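Local structure of listeriolysin O (Listeria monocytogenes, 4CDB) at residues P108-L120 / N128-V140. The protein binds cholesterol-containing host membranes and, after a major conformational change, inserts into them as an oligomeric complex that forms a cytolytic pore. Residues are numbered along the deposited sequence; the frame is centred on the assembly and turned at random.
With NA (sodium ion), chain L; NA (sodium ion), chain M.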
loop_
_atom_site.group_PDB
_atom_site.type_symbol
_atom_site.label_atom_id
_atom_site.label_comp_id
_atom_site.label_asym_id
_atom_site.label_seq_id
_atom_site.Cartn_x
_atom_site.Cartn_y
_atom_site.Cartn_z
ATOM N N PRO A 108 -3.111 7.107 -34.597
ATOM C CA PRO A 108 -3.233 6.141 -35.693
ATOM C C PRO A 108 -2.576 6.626 -36.990
ATOM O O PRO A 108 -3.230 6.665 -38.034
ATOM C CB PRO A 108 -4.745 6.032 -35.875
ATOM C CG PRO A 108 -5.244 7.403 -35.528
ATOM C CD PRO A 108 -4.332 7.920 -34.439
ATOM N N VAL A 109 -1.297 6.983 -36.920
ATOM C CA VAL A 109 -0.562 7.419 -38.104
ATOM C C VAL A 109 0.438 6.363 -38.554
ATOM O O VAL A 109 0.864 5.519 -37.764
ATOM C CB VAL A 109 0.211 8.729 -37.846
ATOM C CG1 VAL A 109 -0.749 9.885 -37.636
ATOM C CG2 VAL A 109 1.137 8.570 -36.649
ATOM N N LYS A 110 0.816 6.413 -39.826
ATOM C CA LYS A 110 1.847 5.522 -40.336
ATOM C C LYS A 110 3.202 5.883 -39.740
ATOM O O LYS A 110 3.443 7.032 -39.366
ATOM C CB LYS A 110 1.893 5.562 -41.862
ATOM C CG LYS A 110 0.771 4.775 -42.522
ATOM C CD LYS A 110 0.288 5.472 -43.785
ATOM C CE LYS A 110 -0.435 4.504 -44.715
ATOM N NZ LYS A 110 -0.915 5.192 -45.947
ATOM N N ARG A 111 4.081 4.891 -39.652
ATOM C CA ARG A 111 5.326 5.039 -38.914
ATOM C C ARG A 111 6.548 4.878 -39.808
ATOM O O ARG A 111 6.489 4.210 -40.840
ATOM C CB ARG A 111 5.381 4.004 -37.788
ATOM C CG ARG A 111 4.221 4.087 -36.811
ATOM C CD ARG A 111 4.241 5.405 -36.059
ATOM N NE ARG A 111 5.520 5.609 -35.387
ATOM C CZ ARG A 111 5.831 5.101 -34.199
ATOM N NH1 ARG A 111 4.952 4.362 -33.540
ATOM N NH2 ARG A 111 7.023 5.336 -33.670
ATOM N N ASP A 112 7.655 5.495 -39.403
ATOM C CA ASP A 112 8.934 5.265 -40.058
ATOM C C ASP A 112 9.673 4.173 -39.285
ATOM O O ASP A 112 9.047 3.272 -38.726
ATOM C CB ASP A 112 9.755 6.555 -40.113
ATOM C CG ASP A 112 10.760 6.570 -41.260
ATOM O OD1 ASP A 112 11.184 5.485 -41.713
ATOM O OD2 ASP A 112 11.131 7.678 -41.703
ATOM N N SER A 113 10.999 4.257 -39.240
ATOM C CA SER A 113 11.800 3.238 -38.570
ATOM C C SER A 113 12.241 3.660 -37.171
ATOM O O SER A 113 12.295 4.851 -36.859
ATOM C CB SER A 113 13.027 2.882 -39.413
ATOM O OG SER A 113 13.873 4.008 -39.568
ATOM N N LEU A 114 12.544 2.671 -36.336
ATOM C CA LEU A 114 13.135 2.914 -35.021
ATOM C C LEU A 114 14.072 1.775 -34.626
ATOM O O LEU A 114 14.023 0.689 -35.208
ATOM C CB LEU A 114 12.055 3.131 -33.950
ATOM C CG LEU A 114 10.893 2.147 -33.774
ATOM C CD1 LEU A 114 11.326 0.812 -33.178
ATOM C CD2 LEU A 114 9.813 2.779 -32.909
ATOM N N THR A 115 14.927 2.027 -33.639
ATOM C CA THR A 115 15.813 0.987 -33.132
ATOM C C THR A 115 15.388 0.573 -31.730
ATOM O O THR A 115 15.261 1.414 -30.838
ATOM C CB THR A 115 17.286 1.443 -33.099
ATOM O OG1 THR A 115 17.708 1.802 -34.419
ATOM C CG2 THR A 115 18.182 0.326 -32.579
ATOM N N LEU A 116 15.160 -0.724 -31.548
ATOM C CA LEU A 116 14.843 -1.271 -30.234
ATOM C C LEU A 116 16.096 -1.849 -29.589
ATOM O O LEU A 116 16.961 -2.401 -30.272
ATOM C CB LEU A 116 13.774 -2.358 -30.343
ATOM C CG LEU A 116 12.380 -1.890 -30.758
ATOM C CD1 LEU A 116 11.434 -3.076 -30.860
ATOM C CD2 LEU A 116 11.846 -0.851 -29.780
ATOM N N SER A 117 16.190 -1.714 -28.271
ATOM C CA SER A 117 17.316 -2.253 -27.520
ATOM C C SER A 117 16.840 -2.929 -26.237
ATOM O O SER A 117 15.907 -2.453 -25.586
ATOM C CB SER A 117 18.322 -1.149 -27.199
ATOM O OG SER A 117 19.335 -1.619 -26.331
ATOM N N ILE A 118 17.481 -4.040 -25.881
ATOM C CA ILE A 118 17.093 -4.809 -24.701
ATOM C C ILE A 118 18.237 -4.840 -23.689
ATOM O O ILE A 118 19.410 -4.799 -24.071
ATOM C CB ILE A 118 16.655 -6.245 -25.090
ATOM C CG1 ILE A 118 15.850 -6.901 -23.964
ATOM C CG2 ILE A 118 17.859 -7.103 -25.489
ATOM C CD1 ILE A 118 15.115 -8.154 -24.397
ATOM N N ASP A 119 17.902 -4.910 -22.402
ATOM C CA ASP A 119 18.915 -4.826 -21.351
ATOM C C ASP A 119 19.290 -6.168 -20.716
ATOM O O ASP A 119 19.829 -6.204 -19.607
ATOM C CB ASP A 119 18.471 -3.841 -20.265
ATOM C CG ASP A 119 17.250 -4.322 -19.504
ATOM O OD1 ASP A 119 16.549 -5.225 -20.006
ATOM O OD2 ASP A 119 16.988 -3.792 -18.403
ATOM N N LEU A 120 19.009 -7.266 -21.411
ATOM C CA LEU A 120 19.361 -8.591 -20.901
ATOM C C LEU A 120 20.880 -8.727 -20.800
ATOM O O LEU A 120 21.611 -8.229 -21.659
ATOM C CB LEU A 120 18.760 -9.694 -21.779
ATOM C CG LEU A 120 17.276 -9.993 -21.550
ATOM C CD1 LEU A 120 16.739 -10.947 -22.606
ATOM C CD2 LEU A 120 17.065 -10.568 -20.159
ATOM N N ASN A 128 22.299 -6.482 -28.749
ATOM C CA ASN A 128 21.106 -6.068 -28.014
ATOM C C ASN A 128 20.182 -5.117 -28.781
ATOM O O ASN A 128 19.176 -4.658 -28.243
ATOM C CB ASN A 128 21.482 -5.472 -26.651
ATOM C CG ASN A 128 22.479 -4.325 -26.760
ATOM O OD1 ASN A 128 22.624 -3.708 -27.814
ATOM N ND2 ASN A 128 23.168 -4.035 -25.661
ATOM N N LYS A 129 20.517 -4.833 -30.036
ATOM C CA LYS A 129 19.747 -3.883 -30.834
ATOM C C LYS A 129 19.150 -4.521 -32.084
ATOM O O LYS A 129 19.662 -5.522 -32.583
ATOM C CB LYS A 129 20.621 -2.690 -31.233
ATOM C CG LYS A 129 21.260 -1.959 -30.064
ATOM C CD LYS A 129 22.211 -0.874 -30.549
ATOM C CE LYS A 129 23.027 -0.300 -29.399
ATOM N NZ LYS A 129 22.166 0.220 -28.304
ATOM N N ILE A 130 18.071 -3.929 -32.588
ATOM C CA ILE A 130 17.461 -4.366 -33.842
ATOM C C ILE A 130 16.636 -3.240 -34.471
ATOM O O ILE A 130 15.924 -2.514 -33.774
ATOM C CB ILE A 130 16.600 -5.644 -33.653
ATOM C CG1 ILE A 130 16.043 -6.130 -34.995
ATOM C CG2 ILE A 130 15.482 -5.406 -32.646
ATOM C CD1 ILE A 130 15.239 -7.411 -34.895
ATOM N N VAL A 131 16.754 -3.085 -35.786
ATOM C CA VAL A 131 16.017 -2.054 -36.506
ATOM C C VAL A 131 14.635 -2.556 -36.922
ATOM O O VAL A 131 14.505 -3.640 -37.489
ATOM C CB VAL A 131 16.787 -1.588 -37.758
ATOM C CG1 VAL A 131 16.017 -0.497 -38.481
ATOM C CG2 VAL A 131 18.168 -1.092 -37.373
ATOM N N VAL A 132 13.608 -1.768 -36.620
ATOM C CA VAL A 132 12.252 -2.054 -37.073
ATOM C C VAL A 132 11.888 -1.052 -38.157
ATOM O O VAL A 132 11.799 0.144 -37.890
ATOM C CB VAL A 132 11.236 -1.927 -35.926
ATOM C CG1 VAL A 132 9.842 -2.310 -36.407
ATOM C CG2 VAL A 132 11.655 -2.790 -34.754
ATOM N N LYS A 133 11.683 -1.539 -39.379
ATOM C CA LYS A 133 11.430 -0.670 -40.528
ATOM C C LYS A 133 10.097 0.074 -40.439
ATOM O O LYS A 133 10.049 1.296 -40.582
ATOM C CB LYS A 133 11.516 -1.464 -41.834
ATOM C CG LYS A 133 12.824 -1.270 -42.591
ATOM C CD LYS A 133 14.023 -1.350 -41.656
ATOM C CE LYS A 133 15.329 -1.137 -42.403
ATOM N NZ LYS A 133 15.611 -2.254 -43.345
ATOM N N ASN A 134 9.020 -0.667 -40.211
ATOM C CA ASN A 134 7.707 -0.067 -40.006
ATOM C C ASN A 134 7.190 -0.368 -38.604
ATOM O O ASN A 134 6.705 -1.465 -38.333
ATOM C CB ASN A 134 6.713 -0.556 -41.059
ATOM C CG ASN A 134 5.374 0.153 -40.969
ATOM O OD1 ASN A 134 5.276 1.249 -40.415
ATOM N ND2 ASN A 134 4.336 -0.469 -41.515
ATOM N N ALA A 135 7.287 0.621 -37.723
ATOM C CA ALA A 135 7.018 0.420 -36.303
ATOM C C ALA A 135 5.536 0.290 -35.947
ATOM O O ALA A 135 4.996 1.107 -35.202
ATOM C CB ALA A 135 7.658 1.533 -35.489
ATOM N N THR A 136 4.882 -0.741 -36.473
ATOM C CA THR A 136 3.524 -1.063 -36.054
ATOM C C THR A 136 3.578 -1.906 -34.784
ATOM O O THR A 136 4.658 -2.320 -34.359
ATOM C CB THR A 136 2.761 -1.844 -37.139
ATOM O OG1 THR A 136 3.474 -3.047 -37.453
ATOM C CG2 THR A 136 2.609 -1.002 -38.399
ATOM N N LYS A 137 2.420 -2.155 -34.180
ATOM C CA LYS A 137 2.353 -2.987 -32.983
ATOM C C LYS A 137 2.862 -4.399 -33.264
ATOM O O LYS A 137 3.635 -4.955 -32.484
ATOM C CB LYS A 137 0.923 -3.047 -32.443
ATOM C CG LYS A 137 0.772 -3.894 -31.186
ATOM C CD LYS A 137 -0.673 -4.326 -30.974
ATOM C CE LYS A 137 -1.613 -3.133 -30.933
ATOM N NZ LYS A 137 -3.039 -3.549 -30.818
ATOM N N SER A 138 2.424 -4.969 -34.383
ATOM C CA SER A 138 2.810 -6.326 -34.759
ATOM C C SER A 138 4.309 -6.440 -35.015
ATOM O O SER A 138 4.954 -7.381 -34.562
ATOM C CB SER A 138 2.036 -6.778 -36.001
ATOM O OG SER A 138 0.638 -6.756 -35.766
ATOM N N ASN A 139 4.857 -5.473 -35.742
ATOM C CA ASN A 139 6.276 -5.489 -36.075
ATOM C C ASN A 139 7.186 -5.273 -34.868
ATOM O O ASN A 139 8.236 -5.903 -34.754
ATOM C CB ASN A 139 6.591 -4.470 -37.173
ATOM C CG ASN A 139 6.039 -4.880 -38.525
ATOM O OD1 ASN A 139 5.890 -6.067 -38.815
ATOM N ND2 ASN A 139 5.737 -3.895 -39.363
ATOM N N VAL A 140 6.784 -4.378 -33.971
ATOM C CA VAL A 140 7.561 -4.120 -32.764
ATOM C C VAL A 140 7.576 -5.346 -31.852
ATOM O O VAL A 140 8.629 -5.758 -31.370
ATOM C CB VAL A 140 7.041 -2.879 -32.000
ATOM C CG1 VAL A 140 7.569 -2.861 -30.573
ATOM C CG2 VAL A 140 7.438 -1.605 -32.730
HETATM NA NA NA L . 3.069 2.434 -40.222
HETATM NA NA NA M . 2.599 2.197 -34.011
HETATM O O HOH W 1 1.710 4.896 -33.166
HETATM O O HOH W 2 21.775 -5.829 -23.411
#
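L114 and L116 pair with V132 and I130 in a two-stranded antiparallel β hairpin at the margin of the large antiparallel sheet; the short strand axes run 4.7 Å apart at 152°. Two reciprocal pairs of backbone bonds define the register: V132 N to L114 O is the straightest (2.9 Å, 173° at the hydrogen), and I118 N to N128 O (3.0 Å) carries the pairing one residue ahead of strand 129-132. On the face of L114, L116, I130 and V132, CD1 of L114 lies alongside V132 CB at 3.9 Å. With chi1 at 51°, CG of L114 sits over its own backbone, flanked by N and C, and the second methyl, CD2, packs on A135 CB at 3.6 Å. L116 CD1 reaches both V132 CG2 and V140 CG1, each at 3.9 Å. Past the strands, A135 centres an inverse gamma turn and sets its CB over one guanidinium face of R111, whose NE and NH2 bond to F231 O and G90 O. A135 O and Y88 OH bind one sodium ion, and N134 OD1 binds another at 2.5 Å. Helix 137-152 covers the leucine face through A143 and L147, while strand 207-222 pairs with strand 114-118 along its other edge.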